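Local structure of uncharacterized protein (Pseudomonas aeruginosa PAO1, 4R1D) at residues H9-F14 with F164-T169; F14-P19 with D293-R298; I72-E77 with E124-L129. The protein serves as the immunity protein Tli4, which binds the type VI secretion lipase Tle4 and so probably shields the producing cell from its own toxin. One frame throughout, in Å; residues are numbered along the deposited sequence.

Contact 1: residues H9-F14 with F164-T169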
loop_
_atom_site.group_PDB
_atom_site.type_symbol
_atom_site.label_atom_id
_atom_site.label_comp_id
_atom_site.label_asym_id
_atom_site.label_seq_id
_atom_site.Cartn_x
_atom_site.Cartn_y
_atom_site.Cartn_z
ATOM N N HIS B 9 14.449 9.437 -27.514
ATOM C CA HIS B 9 13.877 10.214 -26.426
ATOM C C HIS B 9 14.944 10.517 -25.376
ATOM O O HIS B 9 15.825 9.699 -25.122
ATOM C CB HIS B 9 12.745 9.429 -25.742
ATOM C CG HIS B 9 11.566 9.162 -26.623
ATOM N ND1 HIS B 9 10.486 10.014 -26.698
ATOM C CD2 HIS B 9 11.286 8.126 -27.446
ATOM C CE1 HIS B 9 9.599 9.525 -27.545
ATOM N NE2 HIS B 9 10.057 8.377 -28.010
ATOM N N CYS B 10 14.853 11.693 -24.768
ATOM C CA CYS B 10 15.712 12.045 -23.640
ATOM C C CYS B 10 14.946 11.824 -22.352
ATOM O O CYS B 10 13.862 12.375 -22.177
ATOM C CB CYS B 10 16.085 13.512 -23.674
ATOM S SG CYS B 10 16.967 14.058 -25.135
ATOM N N PHE B 11 15.513 11.023 -21.455
ATOM C CA PHE B 11 14.962 10.854 -20.114
ATOM C C PHE B 11 16.113 11.020 -19.119
ATOM O O PHE B 11 17.090 10.272 -19.160
ATOM C CB PHE B 11 14.312 9.475 -19.949
ATOM C CG PHE B 11 13.162 9.218 -20.890
ATOM C CD1 PHE B 11 12.044 10.046 -20.897
ATOM C CD2 PHE B 11 13.191 8.128 -21.748
ATOM C CE1 PHE B 11 10.979 9.800 -21.764
ATOM C CE2 PHE B 11 12.133 7.870 -22.618
ATOM C CZ PHE B 11 11.025 8.707 -22.623
ATOM N N GLY B 12 16.030 12.024 -18.260
ATOM C CA GLY B 12 17.098 12.246 -17.293
ATOM C C GLY B 12 18.416 12.459 -18.018
ATOM O O GLY B 12 18.504 13.327 -18.895
ATOM N N ARG B 13 19.431 11.663 -17.677
ATOM C CA ARG B 13 20.753 11.800 -18.297
ATOM C C ARG B 13 20.891 10.930 -19.534
ATOM O O ARG B 13 21.948 10.920 -20.169
ATOM C CB ARG B 13 21.872 11.420 -17.306
ATOM C CG ARG B 13 21.825 12.157 -15.972
ATOM C CD ARG B 13 22.415 13.568 -16.039
ATOM N NE ARG B 13 22.055 14.373 -14.866
ATOM C CZ ARG B 13 22.525 15.595 -14.618
ATOM N NH1 ARG B 13 23.400 16.150 -15.452
ATOM N NH2 ARG B 13 22.128 16.262 -13.540
ATOM N N PHE B 14 19.829 10.209 -19.883
ATOM C CA PHE B 14 19.935 9.141 -20.873
ATOM C C PHE B 14 19.119 9.351 -22.145
ATOM O O PHE B 14 18.223 10.187 -22.189
ATOM C CB PHE B 14 19.591 7.788 -20.224
ATOM C CG PHE B 14 20.651 7.312 -19.264
ATOM C CD1 PHE B 14 21.591 6.370 -19.662
ATOM C CD2 PHE B 14 20.738 7.850 -17.990
ATOM C CE1 PHE B 14 22.584 5.957 -18.799
ATOM C CE2 PHE B 14 21.738 7.440 -17.116
ATOM C CZ PHE B 14 22.657 6.496 -17.522
ATOM N N PHE B 164 14.199 8.971 -12.697
ATOM C CA PHE B 164 13.031 8.953 -13.566
ATOM C C PHE B 164 12.450 7.557 -13.678
ATOM O O PHE B 164 13.099 6.557 -13.365
ATOM C CB PHE B 164 13.345 9.525 -14.962
ATOM C CG PHE B 164 14.263 8.662 -15.805
ATOM C CD1 PHE B 164 13.787 7.542 -16.468
ATOM C CD2 PHE B 164 15.600 8.994 -15.950
ATOM C CE1 PHE B 164 14.638 6.753 -17.249
ATOM C CE2 PHE B 164 16.455 8.227 -16.739
ATOM C CZ PHE B 164 15.978 7.111 -17.392
ATOM N N GLY B 165 11.207 7.495 -14.125
ATOM C CA GLY B 165 10.610 6.235 -14.491
ATOM C C GLY B 165 9.714 6.503 -15.678
ATOM O O GLY B 165 8.935 7.457 -15.667
ATOM N N VAL B 166 9.834 5.653 -16.692
ATOM C CA VAL B 166 9.089 5.805 -17.926
ATOM C C VAL B 166 8.417 4.488 -18.217
ATOM O O VAL B 166 9.034 3.440 -18.089
ATOM C CB VAL B 166 10.020 6.171 -19.113
ATOM C CG1 VAL B 166 9.209 6.319 -20.385
ATOM C CG2 VAL B 166 10.783 7.447 -18.807
ATOM N N GLY B 167 7.141 4.547 -18.576
ATOM C CA GLY B 167 6.370 3.362 -18.899
ATOM C C GLY B 167 5.845 3.471 -20.317
ATOM O O GLY B 167 5.420 4.541 -20.736
ATOM N N VAL B 168 5.882 2.357 -21.047
ATOM C CA VAL B 168 5.600 2.383 -22.476
ATOM C C VAL B 168 4.717 1.220 -22.867
ATOM O O VAL B 168 4.984 0.079 -22.482
ATOM C CB VAL B 168 6.918 2.274 -23.281
ATOM C CG1 VAL B 168 6.665 2.511 -24.765
ATOM C CG2 VAL B 168 7.931 3.276 -22.759
ATOM N N THR B 169 3.669 1.503 -23.638
ATOM C CA THR B 169 2.891 0.430 -24.250
ATOM C C THR B 169 2.948 0.504 -25.768
ATOM O O THR B 169 3.322 1.537 -26.347
ATOM C CB THR B 169 1.416 0.385 -23.759
ATOM O OG1 THR B 169 0.711 1.553 -24.189
ATOM C CG2 THR B 169 1.366 0.289 -22.218
#
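Where strand 7-11 gives way to a type II' beta turn from F11 to F14, the backbone passes over the strand containing F164, with the CA atoms of G12 and F164 6.4 Å apart. The turn is closed by reciprocal bonds between F11 and F14: F14 N donates to F11 O, and F11 N to F14 O. G12 follows F11 with positive phi (58°), a conformation that suits glycine, and its CA lies obliquely against the F164 ring, 3.8 Å from CD2.

The side chains meet by faces and methyls. CB of F11 stands nearly on the normal of the F164 ring, 3.8 Å from its centroid, while the carbonyl of the same residue leans toward the ring's rim from that same side, F11 O 3.2 Å from F164 CE2. The F164 side chain reaches this place because its CG sits between the backbone N and the carbonyl carbon (chi1 69°). Two residues further along the strand, the methyl CG2 of V166 presses on a face of the F11 ring, 3.6 Å from that centroid and over its centre; CG1 reaches the rim at CZ. F11 is thus held at both ends of its side chain, CB on one neighbour's ring and its own ring on the other's methyl. More loosely, F14 CD2 lies near the plane of the F164 ring, 4.5 Å from its CE2. F180 meets F164 edge-to-face and also touches F11; in strand 23-30, Y28 touches F11 and I24 touches V166.

The worked lesson is one of division of labour: F11 and F14 pair their backbone N and O with each other, and what joins the turn to strand 162-169 is CH-pi and apolar contact, all between buried residues.

Contact 2: residues F14-P19 with D293-R298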
loop_
_atom_site.group_PDB
_atom_site.type_symbol
_atom_site.label_atom_id
_atom_site.label_comp_id
_atom_site.label_asym_id
_atom_site.label_seq_id
_atom_site.Cartn_x
_atom_site.Cartn_y
_atom_site.Cartn_z
ATOM N N PHE B 14 19.829 10.209 -19.883
ATOM C CA PHE B 14 19.935 9.141 -20.873
ATOM C C PHE B 14 19.119 9.351 -22.145
ATOM O O PHE B 14 18.223 10.187 -22.189
ATOM C CB PHE B 14 19.591 7.788 -20.224
ATOM C CG PHE B 14 20.651 7.312 -19.264
ATOM C CD1 PHE B 14 21.591 6.370 -19.662
ATOM C CD2 PHE B 14 20.738 7.850 -17.990
ATOM C CE1 PHE B 14 22.584 5.957 -18.799
ATOM C CE2 PHE B 14 21.738 7.440 -17.116
ATOM C CZ PHE B 14 22.657 6.496 -17.522
ATOM N N LEU B 15 19.451 8.572 -23.168
ATOM C CA LEU B 15 18.661 8.485 -24.398
ATOM C C LEU B 15 18.202 7.042 -24.596
ATOM O O LEU B 15 18.878 6.107 -24.166
ATOM C CB LEU B 15 19.517 8.875 -25.614
ATOM C CG LEU B 15 20.188 10.246 -25.628
ATOM C CD1 LEU B 15 21.094 10.356 -26.855
ATOM C CD2 LEU B 15 19.150 11.349 -25.629
ATOM N N ILE B 16 17.069 6.869 -25.269
ATOM C CA ILE B 16 16.572 5.554 -25.628
ATOM C C ILE B 16 15.697 5.705 -26.864
ATOM O O ILE B 16 15.051 6.735 -27.038
ATOM C CB ILE B 16 15.744 4.925 -24.478
ATOM C CG1 ILE B 16 15.508 3.438 -24.741
ATOM C CG2 ILE B 16 14.419 5.674 -24.284
ATOM C CD1 ILE B 16 14.823 2.708 -23.571
ATOM N N ASP B 17 15.680 4.688 -27.725
ATOM C CA ASP B 17 14.841 4.721 -28.920
ATOM C C ASP B 17 13.585 3.872 -28.754
ATOM O O ASP B 17 13.653 2.764 -28.238
ATOM C CB ASP B 17 15.628 4.224 -30.141
ATOM C CG ASP B 17 16.923 5.006 -30.371
ATOM O OD1 ASP B 17 17.077 6.123 -29.841
ATOM O OD2 ASP B 17 17.798 4.492 -31.094
ATOM N N LEU B 18 12.438 4.407 -29.175
ATOM C CA LEU B 18 11.175 3.695 -29.111
ATOM C C LEU B 18 10.455 3.816 -30.446
ATOM O O LEU B 18 10.682 4.777 -31.180
ATOM C CB LEU B 18 10.299 4.274 -27.997
ATOM C CG LEU B 18 10.914 4.160 -26.603
ATOM C CD1 LEU B 18 10.138 4.991 -25.576
ATOM C CD2 LEU B 18 10.980 2.694 -26.202
ATOM N N PRO B 19 9.590 2.841 -30.759
ATOM C CA PRO B 19 8.783 2.851 -31.988
ATOM C C PRO B 19 7.917 4.103 -32.035
ATOM O O PRO B 19 7.571 4.653 -30.988
ATOM C CB PRO B 19 7.886 1.615 -31.849
ATOM C CG PRO B 19 8.477 0.792 -30.753
ATOM C CD PRO B 19 9.291 1.692 -29.889
ATOM N N ASP B 293 19.279 -2.177 -26.422
ATOM C CA ASP B 293 20.539 -1.846 -27.074
ATOM C C ASP B 293 20.621 -0.372 -27.493
ATOM O O ASP B 293 21.687 0.101 -27.869
ATOM C CB ASP B 293 20.788 -2.765 -28.269
ATOM C CG ASP B 293 21.205 -4.161 -27.855
ATOM O OD1 ASP B 293 21.789 -4.329 -26.759
ATOM O OD2 ASP B 293 20.948 -5.102 -28.635
ATOM N N SER B 294 19.503 0.351 -27.412
ATOM C CA SER B 294 19.484 1.772 -27.746
ATOM C C SER B 294 19.737 2.678 -26.536
ATOM O O SER B 294 19.809 3.896 -26.675
ATOM C CB SER B 294 18.160 2.157 -28.421
ATOM O OG SER B 294 17.132 2.388 -27.469
ATOM N N ILE B 295 19.851 2.089 -25.346
ATOM C CA ILE B 295 20.063 2.874 -24.130
ATOM C C ILE B 295 21.493 3.390 -24.036
ATOM O O ILE B 295 22.450 2.610 -24.081
ATOM C CB ILE B 295 19.773 2.034 -22.867
ATOM C CG1 ILE B 295 18.325 1.521 -22.899
ATOM C CG2 ILE B 295 20.111 2.827 -21.602
ATOM C CD1 ILE B 295 17.988 0.535 -21.766
ATOM N N ARG B 296 21.639 4.702 -23.909
ATOM C CA ARG B 296 22.956 5.301 -23.716
ATOM C C ARG B 296 22.877 6.643 -22.998
ATOM O O ARG B 296 21.868 7.341 -23.070
ATOM C CB ARG B 296 23.709 5.435 -25.055
ATOM C CG ARG B 296 23.228 6.551 -25.989
ATOM C CD ARG B 296 21.987 6.151 -26.747
ATOM N NE ARG B 296 21.766 7.007 -27.922
ATOM C CZ ARG B 296 20.722 6.906 -28.740
ATOM N NH1 ARG B 296 19.777 6.000 -28.518
ATOM N NH2 ARG B 296 20.615 7.719 -29.788
ATOM N N VAL B 297 23.948 6.992 -22.293
ATOM C CA VAL B 297 24.072 8.295 -21.680
ATOM C C VAL B 297 24.029 9.329 -22.787
ATOM O O VAL B 297 24.630 9.139 -23.843
ATOM C CB VAL B 297 25.415 8.434 -20.942
ATOM C CG1 VAL B 297 25.572 9.837 -20.391
ATOM C CG2 VAL B 297 25.515 7.411 -19.830
ATOM N N ARG B 298 23.318 10.423 -22.553
ATOM C CA ARG B 298 23.241 11.478 -23.550
ATOM C C ARG B 298 24.623 12.102 -23.701
ATOM O O ARG B 298 25.186 12.585 -22.721
ATOM C CB ARG B 298 22.234 12.548 -23.125
ATOM C CG ARG B 298 21.981 13.605 -24.205
ATOM C CD ARG B 298 20.945 14.638 -23.781
ATOM N NE ARG B 298 21.506 15.676 -22.918
ATOM C CZ ARG B 298 21.338 15.736 -21.604
ATOM N NH1 ARG B 298 20.608 14.810 -20.978
ATOM N NH2 ARG B 298 21.887 16.727 -20.912
HETATM O O HOH W 1 18.781 12.898 -21.631
HETATM O O HOH W 2 19.551 6.114 -32.094
#
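L15 and R296 form the hydrogen-bonded pair of an antiparallel bridge that adds the short strand 296-297 to one edge of a three-stranded sheet, strand 14-18 lying in the middle. L15 N donates to R296 O over 2.7 Å, and R296 N to L15 O over 3.1 Å; F14 and V297 are the neighbouring non-hydrogen-bonded pair, where CG2 of V297 touches F14 CE1.

Both L15 and R296 send their side chains to the same face of this sheet. The arginine folds back on itself, its chain bent at chi2 (-79°), and lays one face of its guanidinium over L15 CB. At the guanidinium's edge NH1 serves two acceptors: S294 O, and D17 OD1 at 3.0 Å in a salt bridge. NH1 comes to OD1 from above the carboxylate plane (47° out of it), while D17 OD1 lies close to the guanidinium plane, the two planes standing nearly upright to each other. Away from that face, I16 and I295 lie side by side, CD1 of I16 against CG1 of I295.

In the next shell, D17 is fixed by T8 at OD1 and by K3 in a second salt bridge at OD2. R298, which flanks L15 CD2, is anchored by P142 O and, through a water, by F14 O.

S294 ties the sheet to helix 281-292: its OG accepts from D17 N at 2.7 Å along an almost straight N-H line (171°), and bonds in turn to I291 O.

Contact 3: residues I72-E77 with E124-L129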
loop_
_atom_site.group_PDB
_atom_site.type_symbol
_atom_site.label_atom_id
_atom_site.label_comp_id
_atom_site.label_asym_id
_atom_site.label_seq_id
_atom_site.Cartn_x
_atom_site.Cartn_y
_atom_site.Cartn_z
ATOM N N ILE B 72 8.039 31.947 -0.007
ATOM C CA ILE B 72 9.441 32.224 -0.255
ATOM C C ILE B 72 9.700 32.554 -1.722
ATOM O O ILE B 72 9.204 31.872 -2.620
ATOM C CB ILE B 72 10.330 31.035 0.188
ATOM C CG1 ILE B 72 10.160 30.783 1.693
ATOM C CG2 ILE B 72 11.792 31.293 -0.149
ATOM C CD1 ILE B 72 10.724 29.459 2.166
ATOM N N ASP B 73 10.486 33.603 -1.954
ATOM C CA ASP B 73 10.871 34.016 -3.303
ATOM C C ASP B 73 12.245 33.442 -3.636
ATOM O O ASP B 73 13.243 33.817 -3.018
ATOM C CB ASP B 73 10.879 35.549 -3.391
ATOM C CG ASP B 73 11.242 36.065 -4.780
ATOM O OD1 ASP B 73 11.204 35.285 -5.755
ATOM O OD2 ASP B 73 11.555 37.269 -4.900
ATOM N N PHE B 74 12.300 32.517 -4.594
ATOM C CA PHE B 74 13.546 31.828 -4.921
ATOM C C PHE B 74 14.351 32.528 -6.008
ATOM O O PHE B 74 15.334 31.979 -6.505
ATOM C CB PHE B 74 13.276 30.383 -5.377
ATOM C CG PHE B 74 12.626 29.519 -4.328
ATOM C CD1 PHE B 74 13.248 29.307 -3.116
ATOM C CD2 PHE B 74 11.407 28.901 -4.571
ATOM C CE1 PHE B 74 12.666 28.505 -2.143
ATOM C CE2 PHE B 74 10.815 28.093 -3.602
ATOM C CZ PHE B 74 11.442 27.896 -2.392
ATOM N N GLY B 75 13.931 33.732 -6.381
ATOM C CA GLY B 75 14.513 34.408 -7.524
ATOM C C GLY B 75 14.004 33.777 -8.809
ATOM O O GLY B 75 13.374 32.714 -8.780
ATOM N N ASN B 76 14.270 34.431 -9.935
ATOM C CA ASN B 76 13.885 33.905 -11.238
ATOM C C ASN B 76 12.402 33.555 -11.339
ATOM O O ASN B 76 12.029 32.578 -11.992
ATOM C CB ASN B 76 14.763 32.701 -11.592
ATOM C CG ASN B 76 16.184 33.108 -11.927
ATOM O OD1 ASN B 76 17.114 32.894 -11.143
ATOM N ND2 ASN B 76 16.359 33.712 -13.100
ATOM N N GLU B 77 11.572 34.385 -10.704
ATOM C CA GLU B 77 10.112 34.218 -10.608
ATOM C C GLU B 77 9.619 32.910 -9.983
ATOM O O GLU B 77 8.429 32.623 -10.006
ATOM C CB GLU B 77 9.379 34.490 -11.933
ATOM C CG GLU B 77 10.122 34.126 -13.198
ATOM C CD GLU B 77 11.018 35.250 -13.671
ATOM O OE1 GLU B 77 11.969 34.979 -14.432
ATOM O OE2 GLU B 77 10.765 36.411 -13.277
ATOM N N GLU B 124 18.273 27.047 -0.777
ATOM C CA GLU B 124 19.354 27.150 -1.757
ATOM C C GLU B 124 19.156 26.172 -2.921
ATOM O O GLU B 124 19.452 26.498 -4.072
ATOM C CB GLU B 124 20.727 26.945 -1.107
ATOM C CG GLU B 124 21.877 26.937 -2.103
ATOM C CD GLU B 124 21.911 28.188 -2.983
ATOM O OE1 GLU B 124 21.530 29.284 -2.502
ATOM O OE2 GLU B 124 22.316 28.069 -4.160
ATOM N N ILE B 125 18.645 24.981 -2.624
ATOM C CA ILE B 125 18.371 24.003 -3.674
ATOM C C ILE B 125 17.333 24.535 -4.672
ATOM O O ILE B 125 17.514 24.407 -5.882
ATOM C CB ILE B 125 17.924 22.637 -3.092
ATOM C CG1 ILE B 125 19.107 21.930 -2.426
ATOM C CG2 ILE B 125 17.356 21.754 -4.192
ATOM C CD1 ILE B 125 18.715 20.689 -1.640
ATOM N N SER B 126 16.259 25.136 -4.159
ATOM C CA SER B 126 15.221 25.714 -5.008
ATOM C C SER B 126 15.728 26.937 -5.771
ATOM O O SER B 126 15.387 27.121 -6.935
ATOM C CB SER B 126 13.981 26.068 -4.192
ATOM O OG SER B 126 13.266 24.891 -3.833
ATOM N N ARG B 127 16.531 27.770 -5.115
ATOM C CA ARG B 127 17.189 28.882 -5.805
ATOM C C ARG B 127 17.979 28.363 -7.000
ATOM O O ARG B 127 17.891 28.900 -8.108
ATOM C CB ARG B 127 18.163 29.620 -4.880
ATOM C CG ARG B 127 17.647 29.945 -3.490
ATOM C CD ARG B 127 17.124 31.358 -3.382
ATOM N NE ARG B 127 18.005 32.345 -4.004
ATOM C CZ ARG B 127 17.632 33.596 -4.259
ATOM N NH1 ARG B 127 16.415 33.997 -3.924
ATOM N NH2 ARG B 127 18.466 34.446 -4.842
ATOM N N ALA B 128 18.769 27.324 -6.761
ATOM C CA ALA B 128 19.624 26.755 -7.792
ATOM C C ALA B 128 18.791 26.123 -8.905
ATOM O O ALA B 128 19.113 26.261 -10.081
ATOM C CB ALA B 128 20.588 25.733 -7.189
ATOM N N LEU B 129 17.718 25.434 -8.526
ATOM C CA LEU B 129 16.806 24.858 -9.511
ATOM C C LEU B 129 16.274 25.933 -10.453
ATOM O O LEU B 129 16.222 25.737 -11.667
ATOM C CB LEU B 129 15.629 24.145 -8.822
ATOM C CG LEU B 129 14.612 23.491 -9.767
ATOM C CD1 LEU B 129 15.302 22.551 -10.760
ATOM C CD2 LEU B 129 13.527 22.741 -8.988
HETATM O O HOH W 3 17.072 31.594 -8.561
#
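F74 and S126 open a helix-on-sheet contact of the N-terminal domain, in which helix 119-132 packs beside the turn that follows strand 68-73.

The apolar part is one CH-pi interaction. CB of S126 sits over the centre of the F74 ring, 3.4 Å from its centroid and 10° off the normal. The ring is brought there with CG anti to the carbonyl carbon (chi1 -62°), and I72 O lies toward the rim of the opposite face. L95 and T97 of strand 92-100 also touch F74, carrying the contact down to the sheet.

The polar part belongs to R127, whose chain bends at chi2 and chi3 to bring the guanidinium over the backbone of the turn. F74 O lies against one of its faces, toward the rim, while D73 O is near its plane; the bond from NH1 to D73 O is weak, 3.3 Å with an angle of 125°. The grip thus combines this one weak hydrogen bond with the contact of F74 O over the guanidinium face.

A water lies between the two backbones, 2.7 Å from F74 O and 2.9 Å from R127 O. On the helix surface, I125 packs on R397 of the partner chain.

The turn itself is an Asx turn: G75 N donates to D73 OD1 at 3.2 Å, approaching from well above the carboxylate plane.

In the fold
From the N terminus, the chain runs up strand 7-11, turns, and returns along strand 14-18, so contacts 1 and 2 start on the two arms of one hairpin and share F14. Contact 1 closes its loop at strand 162-169, about 150 residues on; contact 2 closes a longer one at strand 296-297, near the modelled end. The two loops cross, and both tie the N-terminal region to the C-terminal one. They also touch, R13 O lying 2.8 Å from R298 N. Contact 3 falls within both loops, joining strand 68-73 and the turn after it to helix 119-132 within the N-terminal region; its centre lies about 26 Å from contact 1's and about 32 Å from contact 2's.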